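Local coordinates for protein ribose 5-phosphate isomerase, putative (Trypanosoma brucei brucei, PDB 6FXS) that probably interconverts ribose 5-phosphate and ribulose 5-phosphate as a type B isomerase of the pentose phosphate pathway, at residues Val41-Val44 with Arg45-Gly48; Ala70-Val73 with Ala74-Ala78; Ala98-Val102 with Pro103-Ala107. All blocks are in the same frame, centred on the assembly; numbering follows the deposited sequence.

Contact 1: residues Val41-Val44 with Arg45-Gly48; sequences VRYV and REAG
Arg45 sits one turn beyond Val41, and its backbone N donates a hydrogen bond to Val41 O over 3.2 Å. Its CG, lying beside its own backbone N (chi1 -61°), comes back to within 3.5 Å of Val41 O, so the methylene stem lines the carbonyl while the guanidinium travels on to a salt bridge with Glu52. A long, flexible residue suits this exposed flank, since its charge can reach a neighbouring strand. Glu46 repeats the pattern one step later: its N bonds to Arg42 O, at 2.9 Å and nearly straight, and its CG rests 3.3 Å from the same oxygen. The extended Glu46 chain runs alongside Tyr43, OE2 at the ring edge 3.7 Å from CD1, the carboxylate turned 52° from the ring plane and OE1 salt-bridged to Arg141. Val44, compact and apolar, packs on Val25 and Ile27 of strand 23-29, with Phe51 and Leu148 also against it. Ala47 N is shared, bonding Val44 O from above the carbonyl plane and, weakly, Tyr43 O; Gly48, with positive phi, then leads the chain out. This is the C-terminal end of the connecting helix in a beta-alpha-beta unit of a Rossmann-like alpha/beta fold.

Contact 2: residues Ala70-Val73 with Ala74-Ala78; sequences ALNV and ARMVA
Four backbone hydrogen bonds, each from residue i+4 to residue i, tie Ala70-Val73 to Ala74-Ala78: Ala74 N to Ala70 O, Arg75 N to Leu71 O, Met76 N to Asn72 O and Val77 N to Val73 O. They mark an unbroken stretch of regular alpha-helix.

Apolar packing follows the same spacing. Val73 CG1 and Val77 CG2 meet loosely, 4.4 Å apart. Val73 is turned to Ala26 and Leu87 of the central sheet, whereas Ala70 and Ala74 meet helix 93-100 through Ala98 and Ala99. Alanine suits that second face because its single methyl lets two helices come close together.

Contacts of mixed character make up the rest. Val77 CG2 lies against the carbonyl of Val73, 3.4 Å from Val73 O. On the flank turned to another subunit, Arg75 holds CG beside its backbone N (chi1 -76°) and then extends as far as NE, a course that carries it back alongside Leu71. One face of its guanidinium lies over Leu71 CB, which is 3.8 Å from NH1 and offset toward the rim, while CG passes 3.1 Å from Leu71 O. Apolar side chains of that subunit pack on both Leu71 and Arg75, a place served by a residue with a long aliphatic stem and a flat head. Apart from this pair, Asn72 and Met76 point the same way, and Asn72 ND2 approaches Met76 SD to 3.8 Å. Such an amphipathic helix, packed against a parallel sheet and alongside a neighbouring helix, is typical of the layered alpha/beta architecture of this family.

Contact 3: residues Ala98-Val102 with Pro103-Ala107; sequences AANKV and PGIRA
Val102 and Ile105 close a tight reversal of the chain, and Ile105, at the last position of the turn, packs back on the end of helix 93-100 and on Val102. At the base of its side chain, Ile105 CB faces two carbonyl oxygens, that of Ala99 in the helix and, at 3.3 Å, Val102 O in the turn. From there the two branches part. CG2, anti to the backbone N, reaches back over the helix end, 3.4 Å from Ala99 O and 4.3 Å from Ala99 CB. CG1, beside the backbone N (chi1 -66°), runs instead alongside Val102 and approaches its CB to 3.9 Å. The terminal CD1 leaves the turn altogether and packs against Ala74 O of helix 66-78, while the side chain as a whole also touches Val77 and Val127. A beta-branched residue suits this position because its two arms can serve the helix end and the turn at once.

The reversal itself is a type II beta turn from Val102 to Ile105, joining helix 93-100 to strand 107-109, an edge strand of this chain's parallel sheet. Its single cross-turn bond, Ile105 N to Val102 O, measures 3.0 Å. Pro103 fits the second position, where its ring restricts phi, and its CD packs 3.8 Å from Val102 CG1, the two side chains crossing at about a right angle. Gly104 takes the third position with a positive phi that favours glycine.

At the strand end, Ala107 CB meets Ala99 CB at 3.8 Å, two small methyls letting strand and helix approach. Arg106 sends NH2 to Asp124 O. Lys101 NZ is held by a neighbouring subunit, through hydrogen bonds to its backbone and a salt bridge to an acidic side chain.

Contact 1 lies furthest out, its centre about 14 Å from the centre of the chain against about 10 Å for contacts 2 and 3, and it includes two exposed residues. Contacts 1 and 2 each occupy the later part of one helix, whereas contact 3 joins a helix end to a strand and packs on the helix of contact 2: Leu71 CD2 meets Val102 CG2 at 3.5 Å, and Ala70 CB meets Ala98 CB at 3.6 Å. In contact 1, Arg45 and Glu46 find charged partners within their own chain; contacts 2 and 3 both meet another subunit, contact 2 by apolar packing, contact 3 with added polar bonds. Contacts 1 and 3 also use glycine to redirect the chain.

Contact 1: residues Val41-Val44 with Arg45-Gly48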
loop_
_atom_site.group_PDB
_atom_site.type_symbol
_atom_site.label_atom_id
_atom_site.label_comp_id
_atom_site.label_asym_id
_atom_site.label_seq_id
_atom_site.Cartn_x
_atom_site.Cartn_y
_atom_site.Cartn_z
ATOM N N VAL B 41 -2.250 -21.440 -5.085
ATOM C CA VAL B 41 -3.142 -22.524 -5.619
ATOM C C VAL B 41 -4.421 -22.616 -4.799
ATOM O O VAL B 41 -5.522 -22.640 -5.331
ATOM C CB VAL B 41 -2.344 -23.904 -5.633
ATOM C CG1 VAL B 41 -3.200 -25.088 -6.068
ATOM C CG2 VAL B 41 -1.165 -23.743 -6.518
ATOM N N ARG B 42 -4.273 -22.611 -3.500
ATOM C CA ARG B 42 -5.427 -22.664 -2.591
ATOM C C ARG B 42 -6.318 -21.422 -2.664
ATOM O O ARG B 42 -7.564 -21.533 -2.655
ATOM C CB ARG B 42 -4.952 -22.840 -1.157
ATOM C CG ARG B 42 -6.019 -23.041 -0.124
ATOM C CD ARG B 42 -5.491 -22.917 1.319
ATOM N NE ARG B 42 -4.086 -23.336 1.365
ATOM C CZ ARG B 42 -3.063 -22.655 1.888
ATOM N NH1 ARG B 42 -3.245 -21.483 2.508
ATOM N NH2 ARG B 42 -1.827 -23.180 1.809
ATOM N N TYR B 43 -5.701 -20.247 -2.812
ATOM C CA TYR B 43 -6.535 -19.043 -2.990
ATOM C C TYR B 43 -7.330 -19.112 -4.294
ATOM O O TYR B 43 -8.481 -18.711 -4.309
ATOM C CB TYR B 43 -5.691 -17.775 -2.943
ATOM C CG TYR B 43 -4.841 -17.590 -1.706
ATOM C CD1 TYR B 43 -5.172 -18.130 -0.465
ATOM C CD2 TYR B 43 -3.697 -16.850 -1.781
ATOM C CE1 TYR B 43 -4.340 -17.991 0.645
ATOM C CE2 TYR B 43 -2.878 -16.652 -0.689
ATOM C CZ TYR B 43 -3.191 -17.196 0.525
ATOM O OH TYR B 43 -2.282 -16.908 1.526
ATOM N N VAL B 44 -6.749 -19.655 -5.356
ATOM C CA VAL B 44 -7.488 -19.818 -6.588
ATOM C C VAL B 44 -8.741 -20.720 -6.429
ATOM O O VAL B 44 -9.774 -20.396 -6.951
ATOM C CB VAL B 44 -6.602 -20.404 -7.724
ATOM C CG1 VAL B 44 -7.481 -20.739 -8.934
ATOM C CG2 VAL B 44 -5.465 -19.438 -8.110
ATOM N N ARG B 45 -8.613 -21.835 -5.692
ATOM C CA ARG B 45 -9.732 -22.784 -5.494
ATOM C C ARG B 45 -10.759 -22.112 -4.577
ATOM O O ARG B 45 -11.957 -22.254 -4.773
ATOM C CB ARG B 45 -9.243 -24.120 -4.852
ATOM C CG ARG B 45 -8.226 -24.858 -5.690
ATOM C CD ARG B 45 -8.058 -26.319 -5.261
ATOM N NE ARG B 45 -8.096 -27.085 -6.497
ATOM C CZ ARG B 45 -9.224 -27.415 -7.146
ATOM N NH1 ARG B 45 -10.441 -27.113 -6.661
ATOM N NH2 ARG B 45 -9.132 -28.089 -8.302
ATOM N N GLU B 46 -10.309 -21.312 -3.618
ATOM C CA GLU B 46 -11.297 -20.540 -2.844
ATOM C C GLU B 46 -12.071 -19.483 -3.605
ATOM O O GLU B 46 -13.159 -19.110 -3.176
ATOM C CB GLU B 46 -10.620 -19.857 -1.707
ATOM C CG GLU B 46 -10.109 -20.772 -0.646
ATOM C CD GLU B 46 -9.668 -19.894 0.518
ATOM O OE1 GLU B 46 -10.543 -19.475 1.342
ATOM O OE2 GLU B 46 -8.474 -19.551 0.564
ATOM N N ALA B 47 -11.566 -19.014 -4.747
ATOM C CA ALA B 47 -12.271 -18.010 -5.505
ATOM C C ALA B 47 -13.562 -18.587 -6.091
ATOM O O ALA B 47 -14.449 -17.834 -6.419
ATOM C CB ALA B 47 -11.416 -17.456 -6.634
ATOM N N GLY B 48 -13.627 -19.905 -6.284
ATOM C CA GLY B 48 -14.894 -20.572 -6.723
ATOM C C GLY B 48 -14.592 -21.912 -7.383
ATOM O O GLY B 48 -13.481 -22.176 -7.885
#

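Contact 2: residues Ala70-Val73 with Ala74-Ala78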
loop_
_atom_site.group_PDB
_atom_site.type_symbol
_atom_site.label_atom_id
_atom_site.label_comp_id
_atom_site.label_asym_id
_atom_site.label_seq_id
_atom_site.Cartn_x
_atom_site.Cartn_y
_atom_site.Cartn_z
ATOM N N ALA B 70 7.148 -16.240 -16.565
ATOM C CA ALA B 70 6.226 -15.199 -17.092
ATOM C C ALA B 70 5.740 -15.460 -18.498
ATOM O O ALA B 70 4.568 -15.410 -18.785
ATOM C CB ALA B 70 6.928 -13.852 -17.090
ATOM N N LEU B 71 6.705 -15.701 -19.373
ATOM C CA LEU B 71 6.419 -15.865 -20.773
ATOM C C LEU B 71 5.665 -17.173 -21.049
ATOM O O LEU B 71 4.830 -17.238 -21.939
ATOM C CB LEU B 71 7.700 -15.862 -21.535
ATOM C CG LEU B 71 8.380 -14.491 -21.572
ATOM C CD1 LEU B 71 9.835 -14.635 -21.959
ATOM C CD2 LEU B 71 7.599 -13.541 -22.522
ATOM N N ASN B 72 5.961 -18.168 -20.256
ATOM C CA ASN B 72 5.270 -19.446 -20.294
ATOM C C ASN B 72 3.752 -19.326 -19.953
ATOM O O ASN B 72 2.897 -19.787 -20.727
ATOM C CB ASN B 72 5.935 -20.317 -19.266
ATOM C CG ASN B 72 5.706 -21.765 -19.502
ATOM O OD1 ASN B 72 6.638 -22.439 -19.917
ATOM N ND2 ASN B 72 4.492 -22.269 -19.236
ATOM N N VAL B 73 3.442 -18.719 -18.801
ATOM C CA VAL B 73 2.042 -18.409 -18.416
ATOM C C VAL B 73 1.409 -17.503 -19.442
ATOM O O VAL B 73 0.290 -17.742 -19.893
ATOM C CB VAL B 73 1.942 -17.804 -17.007
ATOM C CG1 VAL B 73 0.547 -17.276 -16.722
ATOM C CG2 VAL B 73 2.276 -18.866 -15.968
ATOM N N ALA B 74 2.148 -16.470 -19.851
ATOM C CA ALA B 74 1.556 -15.473 -20.756
ATOM C C ALA B 74 1.201 -16.117 -22.087
ATOM O O ALA B 74 0.137 -15.880 -22.640
ATOM C CB ALA B 74 2.497 -14.301 -20.977
ATOM N N ARG B 75 2.129 -16.899 -22.603
ATOM C CA ARG B 75 1.885 -17.573 -23.912
ATOM C C ARG B 75 0.695 -18.510 -23.849
ATOM O O ARG B 75 -0.093 -18.548 -24.784
ATOM C CB ARG B 75 3.149 -18.296 -24.409
ATOM C CG ARG B 75 4.089 -17.255 -24.941
ATOM C CD ARG B 75 5.440 -17.800 -25.280
ATOM N NE ARG B 75 6.265 -16.680 -25.788
ATOM C CZ ARG B 75 7.576 -16.572 -25.587
ATOM N NH1 ARG B 75 8.231 -17.489 -24.872
ATOM N NH2 ARG B 75 8.249 -15.551 -26.103
ATOM N N MET B 76 0.539 -19.174 -22.720
ATOM C CA MET B 76 -0.601 -20.075 -22.500
ATOM C C MET B 76 -1.932 -19.349 -22.562
ATOM O O MET B 76 -2.924 -19.809 -23.174
ATOM C CB MET B 76 -0.508 -20.765 -21.150
ATOM C CG MET B 76 0.530 -21.860 -21.049
ATOM S SD MET B 76 0.666 -22.625 -19.382
ATOM C CE MET B 76 -0.910 -23.478 -19.322
ATOM N N VAL B 77 -1.975 -18.219 -21.877
ATOM C CA VAL B 77 -3.186 -17.428 -21.838
ATOM C C VAL B 77 -3.435 -16.860 -23.228
ATOM O O VAL B 77 -4.534 -16.936 -23.695
ATOM C CB VAL B 77 -3.094 -16.329 -20.746
ATOM C CG1 VAL B 77 -4.277 -15.367 -20.830
ATOM C CG2 VAL B 77 -3.008 -16.949 -19.373
ATOM N N ALA B 78 -2.416 -16.366 -23.915
ATOM C CA ALA B 78 -2.601 -15.744 -25.224
ATOM C C ALA B 78 -3.028 -16.732 -26.299
ATOM O O ALA B 78 -3.694 -16.353 -27.247
ATOM C CB ALA B 78 -1.316 -15.103 -25.689
#

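Contact 3: residues Ala98-Val102 with Pro103-Ala107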
loop_
_atom_site.group_PDB
_atom_site.type_symbol
_atom_site.label_atom_id
_atom_site.label_comp_id
_atom_site.label_asym_id
_atom_site.label_seq_id
_atom_site.Cartn_x
_atom_site.Cartn_y
_atom_site.Cartn_z
ATOM N N ALA B 98 7.592 -8.696 -18.269
ATOM C CA ALA B 98 7.839 -9.862 -19.188
ATOM C C ALA B 98 6.535 -10.338 -19.781
ATOM O O ALA B 98 6.414 -10.448 -20.963
ATOM C CB ALA B 98 8.565 -10.964 -18.455
ATOM N N ALA B 99 5.510 -10.516 -18.967
ATOM C CA ALA B 99 4.242 -11.026 -19.477
ATOM C C ALA B 99 3.625 -10.123 -20.560
ATOM O O ALA B 99 3.067 -10.608 -21.582
ATOM C CB ALA B 99 3.317 -11.226 -18.360
ATOM N N ASN B 100 3.686 -8.805 -20.319
ATOM C CA ASN B 100 3.176 -7.849 -21.246
ATOM C C ASN B 100 3.882 -7.781 -22.577
ATOM O O ASN B 100 3.326 -7.216 -23.558
ATOM C CB ASN B 100 3.177 -6.448 -20.604
ATOM C CG ASN B 100 1.992 -6.240 -19.657
ATOM O OD1 ASN B 100 2.139 -5.759 -18.449
ATOM N ND2 ASN B 100 0.850 -6.530 -20.173
ATOM N N LYS B 101 5.071 -8.359 -22.674
ATOM C CA LYS B 101 5.677 -8.484 -23.986
ATOM C C LYS B 101 4.949 -9.438 -24.943
ATOM O O LYS B 101 5.135 -9.345 -26.119
ATOM C CB LYS B 101 7.114 -8.940 -23.846
ATOM C CG LYS B 101 7.946 -7.983 -23.062
ATOM C CD LYS B 101 7.942 -6.596 -23.664
ATOM C CE LYS B 101 8.891 -5.681 -22.846
ATOM N NZ LYS B 101 9.020 -4.486 -23.671
ATOM N N VAL B 102 4.094 -10.292 -24.445
ATOM C CA VAL B 102 3.341 -11.209 -25.277
ATOM C C VAL B 102 2.056 -10.631 -25.871
ATOM O O VAL B 102 1.223 -10.101 -25.143
ATOM C CB VAL B 102 3.059 -12.483 -24.462
ATOM C CG1 VAL B 102 2.423 -13.551 -25.349
ATOM C CG2 VAL B 102 4.385 -12.969 -23.861
ATOM N N PRO B 103 1.883 -10.705 -27.214
ATOM C CA PRO B 103 0.710 -10.105 -27.782
ATOM C C PRO B 103 -0.538 -10.775 -27.280
ATOM O O PRO B 103 -0.541 -12.008 -27.107
ATOM C CB PRO B 103 0.886 -10.301 -29.303
ATOM C CG PRO B 103 2.336 -10.568 -29.491
ATOM C CD PRO B 103 2.830 -11.179 -28.251
ATOM N N GLY B 104 -1.563 -9.968 -26.985
ATOM C CA GLY B 104 -2.864 -10.475 -26.456
ATOM C C GLY B 104 -2.841 -10.396 -24.920
ATOM O O GLY B 104 -3.840 -10.671 -24.288
ATOM N N ILE B 105 -1.684 -10.159 -24.290
ATOM C CA ILE B 105 -1.645 -10.156 -22.837
ATOM C C ILE B 105 -1.810 -8.699 -22.256
ATOM O O ILE B 105 -1.264 -7.758 -22.770
ATOM C CB ILE B 105 -0.372 -10.792 -22.290
ATOM C CG1 ILE B 105 -0.338 -12.295 -22.641
ATOM C CG2 ILE B 105 -0.209 -10.607 -20.775
ATOM C CD1 ILE B 105 -1.588 -13.074 -22.356
ATOM N N ARG B 106 -2.531 -8.638 -21.185
ATOM C CA ARG B 106 -2.816 -7.457 -20.369
ATOM C C ARG B 106 -2.567 -7.886 -18.954
ATOM O O ARG B 106 -3.451 -8.338 -18.263
ATOM C CB ARG B 106 -4.251 -7.002 -20.592
ATOM C CG ARG B 106 -4.498 -6.475 -22.019
ATOM C CD ARG B 106 -5.935 -6.018 -22.227
ATOM N NE ARG B 106 -6.896 -7.069 -21.911
ATOM C CZ ARG B 106 -7.271 -8.070 -22.719
ATOM N NH1 ARG B 106 -6.760 -8.239 -23.943
ATOM N NH2 ARG B 106 -8.099 -8.964 -22.253
ATOM N N ALA B 107 -1.325 -7.708 -18.511
ATOM C CA ALA B 107 -0.879 -8.174 -17.230
ATOM C C ALA B 107 -0.829 -6.979 -16.270
ATOM O O ALA B 107 -0.100 -5.983 -16.517
ATOM C CB ALA B 107 0.515 -8.849 -17.359
#